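PDB 6XF9: packaging protein UL32 from Human herpesvirus 8 type M, which forms a zinc-binding pentameric ring required for herpesviral packaging and probably acts in bringing new capsids to nuclear replication compartments, where viral DNA is cleaved and packaged. Local coordinates for residues S149-L154 / V418-F423; A94-L99 / G115-G120; G285-N290 / L428-V433. All blocks are in the same frame, centred on the assembly; numbering follows the deposited sequence.

Contact 1 (S149-L154 / V418-F423); sequences SNLQFL and VQTLVF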
ATOM      1  N   SER D 149      30.592   9.104  -4.043  1.00 51.79           N
ATOM      2  CA  SER D 149      30.791   7.975  -3.138  1.00 50.94           C
ATOM      3  C   SER D 149      29.482   7.221  -2.890  1.00 51.18           C
ATOM      4  O   SER D 149      29.505   6.012  -2.612  1.00 50.41           O
ATOM      5  CB  SER D 149      31.450   8.427  -1.830  1.00 51.39           C
ATOM      6  OG  SER D 149      30.528   8.943  -0.890  1.00 53.03           O
ATOM      7  N   ASN D 150      28.332   7.904  -2.941  1.00 58.74           N
ATOM      8  CA  ASN D 150      27.074   7.165  -2.844  1.00 57.57           C
ATOM      9  C   ASN D 150      26.967   6.161  -3.986  1.00 56.14           C
ATOM     10  O   ASN D 150      26.756   4.965  -3.758  1.00 55.30           O
ATOM     11  CB  ASN D 150      25.875   8.122  -2.800  1.00 57.90           C
ATOM     12  CG  ASN D 150      25.876   9.012  -1.510  1.00 59.51           C
ATOM     13  OD1 ASN D 150      26.261   8.566  -0.406  1.00 59.23           O
ATOM     14  ND2 ASN D 150      25.410  10.254  -1.648  1.00 60.48           N
ATOM     15  N   LEU D 151      27.190   6.616  -5.223  1.00 48.12           N
ATOM     16  CA  LEU D 151      27.094   5.721  -6.372  1.00 46.37           C
ATOM     17  C   LEU D 151      28.162   4.643  -6.338  1.00 45.36           C
ATOM     18  O   LEU D 151      27.906   3.501  -6.729  1.00 44.12           O
ATOM     19  CB  LEU D 151      27.172   6.511  -7.675  1.00 46.46           C
ATOM     20  CG  LEU D 151      25.949   7.391  -7.918  1.00 46.99           C
ATOM     21  CD1 LEU D 151      26.061   8.116  -9.224  1.00 46.98           C
ATOM     22  CD2 LEU D 151      24.701   6.559  -7.884  1.00 46.06           C
ATOM     23  N   GLN D 152      29.367   4.964  -5.905  1.00 51.81           N
ATOM     24  CA  GLN D 152      30.378   3.915  -5.845  1.00 49.96           C
ATOM     25  C   GLN D 152      29.999   2.856  -4.824  1.00 50.19           C
ATOM     26  O   GLN D 152      30.281   1.667  -5.022  1.00 48.98           O
ATOM     27  CB  GLN D 152      31.736   4.525  -5.524  1.00 50.03           C
ATOM     28  CG  GLN D 152      32.156   5.525  -6.577  1.00 50.06           C
ATOM     29  CD  GLN D 152      33.574   5.973  -6.417  1.00 49.50           C
ATOM     30  OE1 GLN D 152      34.127   5.905  -5.316  1.00 49.72           O
ATOM     31  NE2 GLN D 152      34.188   6.427  -7.521  1.00 49.10           N
ATOM     32  N   PHE D 153      29.401   3.279  -3.706  1.00 46.19           N
ATOM     33  CA  PHE D 153      28.867   2.347  -2.720  1.00 46.63           C
ATOM     34  C   PHE D 153      27.955   1.315  -3.384  1.00 45.22           C
ATOM     35  O   PHE D 153      28.176   0.104  -3.276  1.00 44.39           O
ATOM     36  CB  PHE D 153      28.119   3.141  -1.645  1.00 48.01           C
ATOM     37  CG  PHE D 153      27.528   2.292  -0.556  1.00 47.97           C
ATOM     38  CD1 PHE D 153      28.328   1.814   0.482  1.00 48.57           C
ATOM     39  CD2 PHE D 153      26.168   1.981  -0.559  1.00 47.11           C
ATOM     40  CE1 PHE D 153      27.794   1.032   1.485  1.00 48.36           C
ATOM     41  CE2 PHE D 153      25.624   1.212   0.436  1.00 46.91           C
ATOM     42  CZ  PHE D 153      26.435   0.734   1.466  1.00 47.66           C
ATOM     43  N   LEU D 154      26.923   1.794  -4.094  1.00 48.42           N
ATOM     44  CA  LEU D 154      25.991   0.905  -4.787  1.00 46.85           C
ATOM     45  C   LEU D 154      26.709  -0.015  -5.771  1.00 45.39           C
ATOM     46  O   LEU D 154      26.378  -1.203  -5.886  1.00 44.75           O
ATOM     47  CB  LEU D 154      24.935   1.736  -5.514  1.00 46.80           C
ATOM     48  CG  LEU D 154      23.960   2.491  -4.615  1.00 47.65           C
ATOM     49  CD1 LEU D 154      23.009   3.309  -5.415  1.00 47.63           C
ATOM     50  CD2 LEU D 154      23.177   1.476  -3.835  1.00 47.51           C
ATOM     51  N   VAL D 418      23.834   6.223 -15.190  1.00 33.37           N
ATOM     52  CA  VAL D 418      23.577   5.092 -16.081  1.00 32.42           C
ATOM     53  C   VAL D 418      24.588   3.980 -15.847  1.00 32.71           C
ATOM     54  O   VAL D 418      24.234   2.793 -15.848  1.00 32.71           O
ATOM     55  CB  VAL D 418      23.585   5.546 -17.547  1.00 32.14           C
ATOM     56  CG1 VAL D 418      23.672   4.350 -18.438  1.00 31.83           C
ATOM     57  CG2 VAL D 418      22.340   6.313 -17.869  1.00 32.25           C
ATOM     58  N   GLN D 419      25.859   4.325 -15.609  1.00 41.32           N
ATOM     59  CA  GLN D 419      26.821   3.267 -15.301  1.00 41.79           C
ATOM     60  C   GLN D 419      26.367   2.481 -14.075  1.00 42.54           C
ATOM     61  O   GLN D 419      26.412   1.246 -14.064  1.00 42.86           O
ATOM     62  CB  GLN D 419      28.230   3.833 -15.093  1.00 42.48           C
ATOM     63  CG  GLN D 419      29.309   2.736 -15.027  1.00 43.22           C
ATOM     64  CD  GLN D 419      30.541   3.117 -14.167  1.00 44.85           C
ATOM     65  OE1 GLN D 419      30.480   3.993 -13.299  1.00 45.67           O
ATOM     66  NE2 GLN D 419      31.659   2.440 -14.410  1.00 45.50           N
ATOM     67  N   THR D 420      25.923   3.180 -13.026  1.00 38.29           N
ATOM     68  CA  THR D 420      25.541   2.480 -11.800  1.00 39.20           C
ATOM     69  C   THR D 420      24.344   1.572 -12.032  1.00 38.34           C
ATOM     70  O   THR D 420      24.328   0.426 -11.568  1.00 39.02           O
ATOM     71  CB  THR D 420      25.249   3.470 -10.679  1.00 40.29           C
ATOM     72  OG1 THR D 420      26.442   4.205 -10.373  1.00 41.58           O
ATOM     73  CG2 THR D 420      24.803   2.740  -9.440  1.00 41.19           C
ATOM     74  N   LEU D 421      23.323   2.069 -12.731  1.00 36.50           N
ATOM     75  CA  LEU D 421      22.161   1.235 -13.005  1.00 35.89           C
ATOM     76  C   LEU D 421      22.527   0.024 -13.846  1.00 35.73           C
ATOM     77  O   LEU D 421      21.986  -1.065 -13.641  1.00 36.03           O
ATOM     78  CB  LEU D 421      21.068   2.049 -13.692  1.00 35.11           C
ATOM     79  CG  LEU D 421      20.417   3.044 -12.747  1.00 35.55           C
ATOM     80  CD1 LEU D 421      19.535   3.954 -13.532  1.00 35.06           C
ATOM     81  CD2 LEU D 421      19.627   2.294 -11.702  1.00 36.17           C
ATOM     82  N   VAL D 422      23.477   0.163 -14.758  1.00 41.51           N
ATOM     83  CA  VAL D 422      23.869  -0.996 -15.551  1.00 41.53           C
ATOM     84  C   VAL D 422      24.472  -2.071 -14.657  1.00 42.83           C
ATOM     85  O   VAL D 422      24.197  -3.267 -14.829  1.00 43.37           O
ATOM     86  CB  VAL D 422      24.833  -0.559 -16.666  1.00 41.19           C
ATOM     87  CG1 VAL D 422      25.484  -1.762 -17.314  1.00 41.77           C
ATOM     88  CG2 VAL D 422      24.081   0.287 -17.682  1.00 40.34           C
ATOM     89  N   PHE D 423      25.284  -1.671 -13.669  1.00 42.66           N
ATOM     90  CA  PHE D 423      25.880  -2.649 -12.754  1.00 44.05           C
ATOM     91  C   PHE D 423      24.865  -3.233 -11.788  1.00 44.28           C
ATOM     92  O   PHE D 423      25.004  -4.388 -11.368  1.00 45.27           O
ATOM     93  CB  PHE D 423      27.031  -2.015 -11.989  1.00 45.37           C
ATOM     94  CG  PHE D 423      28.300  -2.064 -12.741  1.00 45.70           C
ATOM     95  CD1 PHE D 423      28.975  -3.256 -12.871  1.00 46.79           C
ATOM     96  CD2 PHE D 423      28.774  -0.956 -13.397  1.00 44.99           C
ATOM     97  CE1 PHE D 423      30.129  -3.335 -13.605  1.00 47.21           C
ATOM     98  CE2 PHE D 423      29.934  -1.034 -14.142  1.00 45.22           C
ATOM     99  CZ  PHE D 423      30.609  -2.227 -14.241  1.00 46.20           C
TER

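Contact 2 (A94-L99 / G115-G120); sequences AAAADL and GLFGPG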
ATOM      1  N   ALA D  94      44.830  -5.560 -20.969  1.00 52.82           N
ATOM      2  CA  ALA D  94      45.637  -4.491 -21.557  1.00 51.24           C
ATOM      3  C   ALA D  94      46.077  -3.474 -20.514  1.00 49.95           C
ATOM      4  O   ALA D  94      47.217  -2.999 -20.542  1.00 50.05           O
ATOM      5  CB  ALA D  94      44.864  -3.800 -22.671  1.00 49.96           C
ATOM      6  N   ALA D  95      45.172  -3.064 -19.627  1.00 53.79           N
ATOM      7  CA  ALA D  95      45.584  -2.169 -18.552  1.00 52.70           C
ATOM      8  C   ALA D  95      46.593  -2.847 -17.626  1.00 54.32           C
ATOM      9  O   ALA D  95      47.474  -2.182 -17.079  1.00 54.15           O
ATOM     10  CB  ALA D  95      44.363  -1.692 -17.769  1.00 51.40           C
ATOM     11  N   ALA D  96      46.477  -4.164 -17.420  1.00 56.18           N
ATOM     12  CA  ALA D  96      47.483  -4.861 -16.625  1.00 58.06           C
ATOM     13  C   ALA D  96      48.842  -4.793 -17.302  1.00 58.80           C
ATOM     14  O   ALA D  96      49.824  -4.339 -16.705  1.00 58.93           O
ATOM     15  CB  ALA D  96      47.089  -6.321 -16.422  1.00 60.51           C
ATOM     16  N   ALA D  97      48.897  -5.201 -18.575  1.00 59.43           N
ATOM     17  CA  ALA D  97      50.150  -5.195 -19.321  1.00 59.97           C
ATOM     18  C   ALA D  97      50.767  -3.804 -19.352  1.00 58.41           C
ATOM     19  O   ALA D  97      51.943  -3.627 -19.018  1.00 59.11           O
ATOM     20  CB  ALA D  97      49.911  -5.708 -20.743  1.00 60.47           C
ATOM     21  N   ASP D  98      49.972  -2.791 -19.699  1.00 71.88           N
ATOM     22  CA  ASP D  98      50.524  -1.451 -19.818  1.00 70.58           C
ATOM     23  C   ASP D  98      50.916  -0.882 -18.460  1.00 70.56           C
ATOM     24  O   ASP D  98      51.739   0.038 -18.403  1.00 70.56           O
ATOM     25  CB  ASP D  98      49.538  -0.511 -20.518  1.00 69.12           C
ATOM     26  CG  ASP D  98      49.063  -1.037 -21.887  1.00 69.56           C
ATOM     27  OD1 ASP D  98      49.748  -1.890 -22.518  1.00 70.82           O
ATOM     28  OD2 ASP D  98      48.010  -0.542 -22.365  1.00 68.60           O
ATOM     29  N   LEU D  99      50.332  -1.387 -17.369  1.00 63.47           N
ATOM     30  CA  LEU D  99      50.779  -0.971 -16.041  1.00 63.62           C
ATOM     31  C   LEU D  99      52.121  -1.608 -15.686  1.00 65.42           C
ATOM     32  O   LEU D  99      52.955  -0.972 -15.038  1.00 65.74           O
ATOM     33  CB  LEU D  99      49.718  -1.300 -14.987  1.00 63.31           C
ATOM     34  CG  LEU D  99      50.056  -0.716 -13.613  1.00 63.55           C
ATOM     35  CD1 LEU D  99      49.931   0.769 -13.660  1.00 62.17           C
ATOM     36  CD2 LEU D  99      49.170  -1.275 -12.526  1.00 63.86           C
ATOM     37  N   GLY D 115      56.563  -8.925  -9.029  1.00122.26           N
ATOM     38  CA  GLY D 115      55.518  -9.528  -8.230  1.00122.79           C
ATOM     39  C   GLY D 115      54.381  -8.537  -8.137  1.00121.19           C
ATOM     40  O   GLY D 115      53.853  -8.248  -7.054  1.00121.18           O
ATOM     41  N   LEU D 116      54.016  -7.992  -9.301  1.00 78.38           N
ATOM     42  CA  LEU D 116      52.993  -6.956  -9.361  1.00 76.41           C
ATOM     43  C   LEU D 116      51.609  -7.533  -9.091  1.00 76.59           C
ATOM     44  O   LEU D 116      50.796  -6.911  -8.399  1.00 75.60           O
ATOM     45  CB  LEU D 116      53.045  -6.285 -10.734  1.00 74.74           C
ATOM     46  CG  LEU D 116      52.184  -5.060 -11.023  1.00 72.73           C
ATOM     47  CD1 LEU D 116      52.429  -3.962  -9.987  1.00 72.11           C
ATOM     48  CD2 LEU D 116      52.490  -4.542 -12.429  1.00 71.51           C
ATOM     49  N   PHE D 117      51.344  -8.735  -9.596  1.00 67.19           N
ATOM     50  CA  PHE D 117      50.031  -9.350  -9.529  1.00 67.86           C
ATOM     51  C   PHE D 117      50.056 -10.611  -8.677  1.00 70.12           C
ATOM     52  O   PHE D 117      51.105 -11.229  -8.475  1.00 71.25           O
ATOM     53  CB  PHE D 117      49.542  -9.685 -10.934  1.00 67.84           C
ATOM     54  CG  PHE D 117      49.516  -8.502 -11.836  1.00 65.43           C
ATOM     55  CD1 PHE D 117      48.734  -7.414 -11.530  1.00 63.46           C
ATOM     56  CD2 PHE D 117      50.287  -8.470 -12.980  1.00 65.11           C
ATOM     57  CE1 PHE D 117      48.717  -6.314 -12.352  1.00 61.27           C
ATOM     58  CE2 PHE D 117      50.272  -7.376 -13.809  1.00 62.99           C
ATOM     59  CZ  PHE D 117      49.490  -6.290 -13.494  1.00 61.13           C
ATOM     60  N   GLY D 118      48.872 -11.011  -8.209  1.00 82.71           N
ATOM     61  CA  GLY D 118      48.747 -12.224  -7.437  1.00 84.59           C
ATOM     62  C   GLY D 118      48.257 -12.000  -6.021  1.00 84.55           C
ATOM     63  O   GLY D 118      47.802 -10.909  -5.659  1.00 83.06           O
ATOM     64  N   PRO D 119      48.291 -13.057  -5.203  1.00 89.70           N
ATOM     65  CA  PRO D 119      47.793 -12.932  -3.828  1.00 89.50           C
ATOM     66  C   PRO D 119      48.745 -12.056  -3.031  1.00 88.61           C
ATOM     67  O   PRO D 119      49.964 -12.260  -3.059  1.00 89.01           O
ATOM     68  CB  PRO D 119      47.775 -14.376  -3.321  1.00 91.14           C
ATOM     69  CG  PRO D 119      48.812 -15.079  -4.146  1.00 91.99           C
ATOM     70  CD  PRO D 119      48.998 -14.329  -5.434  1.00 90.98           C
ATOM     71  N   GLY D 120      48.192 -11.053  -2.380  1.00 70.56           N
ATOM     72  CA  GLY D 120      48.950 -10.102  -1.610  1.00 69.61           C
ATOM     73  C   GLY D 120      49.387  -8.905  -2.417  1.00 68.16           C
ATOM     74  O   GLY D 120      49.827  -7.916  -1.891  1.00 67.05           O
TER

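Contact 3 (G285-N290 / L428-V433); sequences GLRYKN and LQNARV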
ATOM      1  N   GLY D 285      32.242 -14.221 -13.269  1.00 48.51           N
ATOM      2  CA  GLY D 285      31.873 -15.609 -13.465  1.00 48.72           C
ATOM      3  C   GLY D 285      31.411 -15.817 -14.890  1.00 47.54           C
ATOM      4  O   GLY D 285      31.159 -14.865 -15.635  1.00 46.03           O
ATOM      5  N   LEU D 286      31.347 -17.063 -15.300  1.00 58.33           N
ATOM      6  CA  LEU D 286      30.849 -17.413 -16.591  1.00 57.59           C
ATOM      7  C   LEU D 286      29.665 -18.350 -16.448  1.00 56.87           C
ATOM      8  O   LEU D 286      29.829 -19.480 -16.171  1.00 57.30           O
ATOM      9  CB  LEU D 286      31.946 -18.071 -17.388  1.00 58.03           C
ATOM     10  CG  LEU D 286      31.584 -18.540 -18.750  1.00 57.34           C
ATOM     11  CD1 LEU D 286      30.971 -17.411 -19.469  1.00 56.75           C
ATOM     12  CD2 LEU D 286      32.791 -18.905 -19.502  1.00 57.64           C
ATOM     13  N   ARG D 287      28.487 -17.878 -16.769  1.00 64.75           N
ATOM     14  CA  ARG D 287      27.263 -18.618 -16.658  1.00 64.04           C
ATOM     15  C   ARG D 287      26.551 -18.615 -17.962  1.00 63.55           C
ATOM     16  O   ARG D 287      26.648 -17.666 -18.650  1.00 63.24           O
ATOM     17  CB  ARG D 287      26.360 -17.875 -15.747  1.00 63.15           C
ATOM     18  CG  ARG D 287      26.523 -18.182 -14.316  1.00 63.65           C
ATOM     19  CD  ARG D 287      25.719 -17.203 -13.528  1.00 62.42           C
ATOM     20  NE  ARG D 287      26.475 -16.025 -13.290  1.00 62.78           N
ATOM     21  CZ  ARG D 287      27.391 -15.933 -12.359  1.00 63.91           C
ATOM     22  NH1 ARG D 287      27.633 -16.970 -11.603  1.00 64.70           N
ATOM     23  NH2 ARG D 287      28.051 -14.817 -12.195  1.00 63.85           N
ATOM     24  N   TYR D 288      25.766 -19.636 -18.270  1.00 61.61           N
ATOM     25  CA  TYR D 288      25.058 -19.719 -19.535  1.00 61.29           C
ATOM     26  C   TYR D 288      23.582 -19.687 -19.499  1.00 60.52           C
ATOM     27  O   TYR D 288      23.032 -20.128 -18.571  1.00 60.48           O
ATOM     28  CB  TYR D 288      25.410 -20.985 -20.223  1.00 62.03           C
ATOM     29  CG  TYR D 288      26.776 -20.970 -20.700  1.00 62.77           C
ATOM     30  CD1 TYR D 288      27.782 -21.386 -19.916  1.00 63.40           C
ATOM     31  CD2 TYR D 288      27.075 -20.511 -21.911  1.00 62.67           C
ATOM     32  CE1 TYR D 288      29.050 -21.348 -20.348  1.00 63.76           C
ATOM     33  CE2 TYR D 288      28.336 -20.477 -22.333  1.00 63.03           C
ATOM     34  CZ  TYR D 288      29.286 -20.888 -21.528  1.00 63.68           C
ATOM     35  OH  TYR D 288      30.514 -20.867 -21.916  1.00 64.15           O
ATOM     36  N   LYS D 289      22.959 -19.071 -20.469  1.00 54.55           N
ATOM     37  CA  LYS D 289      21.525 -19.049 -20.589  1.00 53.99           C
ATOM     38  C   LYS D 289      21.113 -18.739 -22.009  1.00 54.11           C
ATOM     39  O   LYS D 289      21.649 -17.878 -22.559  1.00 54.12           O
ATOM     40  CB  LYS D 289      20.938 -17.987 -19.696  1.00 52.65           C
ATOM     41  CG  LYS D 289      19.587 -18.281 -19.149  1.00 51.88           C
ATOM     42  CD  LYS D 289      18.990 -17.023 -18.618  1.00 50.29           C
ATOM     43  CE  LYS D 289      17.724 -17.284 -17.878  1.00 49.76           C
ATOM     44  NZ  LYS D 289      16.918 -16.093 -17.588  1.00 48.05           N
ATOM     45  N   ASN D 290      20.188 -19.463 -22.598  1.00 62.55           N
ATOM     46  CA  ASN D 290      19.679 -19.181 -23.920  1.00 62.69           C
ATOM     47  C   ASN D 290      20.696 -18.960 -24.996  1.00 63.41           C
ATOM     48  O   ASN D 290      20.576 -18.094 -25.726  1.00 63.58           O
ATOM     49  CB  ASN D 290      18.723 -18.038 -23.882  1.00 61.67           C
ATOM     50  CG  ASN D 290      17.315 -18.462 -23.799  1.00 61.80           C
ATOM     51  OD1 ASN D 290      16.648 -18.576 -24.786  1.00 62.40           O
ATOM     52  ND2 ASN D 290      16.864 -18.753 -22.621  1.00 61.22           N
ATOM     53  N   LEU D 428      21.371  -8.056 -10.472  1.00 51.07           N
ATOM     54  CA  LEU D 428      20.166  -8.841 -10.243  1.00 50.92           C
ATOM     55  C   LEU D 428      20.149 -10.066 -11.149  1.00 51.25           C
ATOM     56  O   LEU D 428      19.617 -11.117 -10.772  1.00 51.87           O
ATOM     57  CB  LEU D 428      18.910  -7.983 -10.448  1.00 49.58           C
ATOM     58  CG  LEU D 428      18.537  -7.419 -11.809  1.00 48.61           C
ATOM     59  CD1 LEU D 428      17.972  -8.464 -12.750  1.00 48.81           C
ATOM     60  CD2 LEU D 428      17.492  -6.356 -11.612  1.00 47.84           C
ATOM     61  N   GLN D 429      20.784  -9.963 -12.311  1.00 50.55           N
ATOM     62  CA  GLN D 429      20.866 -11.025 -13.308  1.00 50.94           C
ATOM     63  C   GLN D 429      21.843 -12.137 -12.929  1.00 52.31           C
ATOM     64  O   GLN D 429      21.741 -13.247 -13.459  1.00 53.00           O
ATOM     65  CB  GLN D 429      21.247 -10.378 -14.640  1.00 50.44           C
ATOM     66  CG  GLN D 429      20.773 -11.061 -15.857  1.00 50.65           C
ATOM     67  CD  GLN D 429      21.071 -10.241 -17.087  1.00 50.13           C
ATOM     68  OE1 GLN D 429      21.878  -9.327 -17.038  1.00 50.00           O
ATOM     69  NE2 GLN D 429      20.407 -10.547 -18.194  1.00 50.27           N
ATOM     70  N   ASN D 430      22.834 -11.855 -12.087  1.00 66.62           N
ATOM     71  CA  ASN D 430      23.881 -12.825 -11.774  1.00 67.86           C
ATOM     72  C   ASN D 430      23.951 -13.150 -10.283  1.00 68.35           C
ATOM     73  O   ASN D 430      24.931 -13.768  -9.846  1.00 69.53           O
ATOM     74  CB  ASN D 430      25.254 -12.300 -12.226  1.00 68.64           C
ATOM     75  CG  ASN D 430      25.431 -12.261 -13.750  1.00 68.66           C
ATOM     76  OD1 ASN D 430      25.310 -13.279 -14.455  1.00 69.15           O
ATOM     77  ND2 ASN D 430      25.706 -11.059 -14.265  1.00 67.88           N
ATOM     78  N   ALA D 431      22.943 -12.778  -9.492  1.00 58.45           N
ATOM     79  CA  ALA D 431      23.003 -12.941  -8.042  1.00 59.06           C
ATOM     80  C   ALA D 431      21.601 -12.795  -7.471  1.00 58.40           C
ATOM     81  O   ALA D 431      20.713 -12.197  -8.087  1.00 57.45           O
ATOM     82  CB  ALA D 431      23.954 -11.934  -7.385  1.00 59.69           C
ATOM     83  N   ARG D 432      21.417 -13.351  -6.281  1.00 70.00           N
ATOM     84  CA  ARG D 432      20.111 -13.331  -5.638  1.00 69.48           C
ATOM     85  C   ARG D 432      19.808 -11.925  -5.133  1.00 68.99           C
ATOM     86  O   ARG D 432      20.593 -11.349  -4.366  1.00 69.78           O
ATOM     87  CB  ARG D 432      20.068 -14.361  -4.503  1.00 70.22           C
ATOM     88  N   VAL D 433      18.696 -11.357  -5.599  1.00 63.41           N
ATOM     89  CA  VAL D 433      18.230 -10.046  -5.159  1.00 63.05           C
ATOM     90  C   VAL D 433      16.717 -10.112  -4.992  1.00 62.41           C
ATOM     91  O   VAL D 433      16.007 -10.649  -5.850  1.00 61.91           O
ATOM     92  CB  VAL D 433      18.624  -8.931  -6.157  1.00 62.45           C
ATOM     93  CG1 VAL D 433      18.086  -7.581  -5.701  1.00 61.93           C
ATOM     94  CG2 VAL D 433      20.149  -8.861  -6.332  1.00 63.15           C
TER

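Contact 1 (S149-L154 / V418-F423)
Thr420 meets Leu151 and Leu154 with both of its branches, because its first torsion (chi1 -63°) sets OG1 beside its own backbone N and swings CG2 to the far side, anti to that nitrogen. Leu151 also has its CG beside the backbone N (chi1 -69°); its trans chi2 extends CD1, and CD2 branches off to meet the threonine, the two side chains crossing at an angle. The two helices, 145-164 and 416-430, come close here, with 6.5 Å between Leu151 CA and Thr420 CA. OG1 rests against the base of the leucine, 3.6 Å from Leu151 CB, and Leu151 CD2 lies 3.8 Å from the same Thr420 OG1. The methyl branch reaches one turn further along, where Thr420 CG2 stands 4.1 Å from Leu154 CB, and it also touches Leu151 CD2. Thr420 thus sits as a small residue against two leucines three positions apart on the facing helix. Glu416 in the preceding turn adds to the cover over Leu151, and Asn150 bonds through OD1 to His458 N of a neighbouring subunit, so helix 145-164 also borders a subunit interface. The zinc bound by Cys191, Cys192, Cys415 and His452 lies about 9 Å from the nearest atom of the Leu151 side chain. Between the two helices the chemistry is van der Waals: the Thr420 hydroxyl bonds to Glu416 O of its own helix, which occupies the hydroxyl proton and lets the oxygen lie against hydrocarbon.

Contact 2 (A94-L99 / G115-G120)
Phe117 points its ring end-on at Ala96, joining helix 89-106 to the irregular loop that links it to helix 124-133 in this largely helical, zinc-binding protein. The aromatic ring presents its edge to the helix: Ala96 O lies near the ring plane, 3.8 Å from Phe117 CZ. A first torsion of -56° sets Phe117 CG beside its own backbone N and sends the ring toward the helix. On one face, Leu116 CG stands 3.8 Å above the ring plane, displaced toward the rim; both residues direct their CB toward the helix. Leu116 extends its CD2 branch to the backbone of Leu99, one helical turn beyond Ala96. Leu20 of helix 14-22 and Leu127 of helix 124-133 each touch both Ala96 and Phe117, making this pair part of a shared apolar cluster. The side chain of Leu99 approaches that of His130, a zinc ligand, to about 7 Å. Within the loop, Leu116 is also tied by a backbone hydrogen bond to Leu122. The Ala96-Phe117 part of the contact comes down to one ring atom, with Ala96 CB 3.8 Å from Phe117 CZ.

Contact 3 (G285-N290 / L428-V433)
Arg287 and Asn430 face each other where an extended chain leading into the short strand 288-289 passes the C-terminal end of helix 416-430, their CA atoms 8.3 Å apart. The gap is bridged by side chains. Arg287 is bent at its third torsion (chi3 -86°), which turns the guanidinium across Asn430 and directs NE, rather than a terminal nitrogen, at the amide oxygen. The hydrogen bond from Arg287 NE to Asn430 OD1 measures 3.2 Å and is moderately straight, with an N-H...O angle of 156°. Its donor stands off the amide's carbonyl plane, and the two flat groups are turned 48° against each other, so the meeting is neither coplanar nor a stack. One terminal nitrogen rests by the asparagine's aliphatic carbon, with Arg287 NH2 3.8 Å from Asn430 CB. Asn430 O comes over one face of the guanidinium, 4.0 Å above the plane and offset toward its rim, a placement that may add a weak electrostatic attraction but is not a hydrogen bond. The amide is held at its other end as well, since Asn430 ND2 makes a weak hydrogen bond to Lys426 O in its own helix. Arg287 is anchored through its backbone, which pairs with Ser294 beyond strand 292-293. The zinc of Cys296, Cys299, His366 and Cys373 is about 12 Å from the Asn430 side chain. The arrangement is that of a small antiparallel beta hairpin, strands 288-289 and 292-293, whose entering chain is linked to the C-terminal end of a helix by an arginine-to-amide hydrogen bond.

Contacts 1 and 3 both use helix 416-430, one near its start and the other at its C-terminal end; their centres are 19 Å apart and their segments alternate along the chain. Contact 2 stands apart, completed in the sequence before contact 1 begins, its centre 25 Å from that of contact 1 and 27 Å from that of contact 3. Contacts 1 and 2 are mainly buried and apolar, helix against helix in one and helix against loop in the other. Contact 3 is only partly buried and relies on a polar side-chain bond instead. Each lies in the neighbourhood of a different one of the three zinc sites.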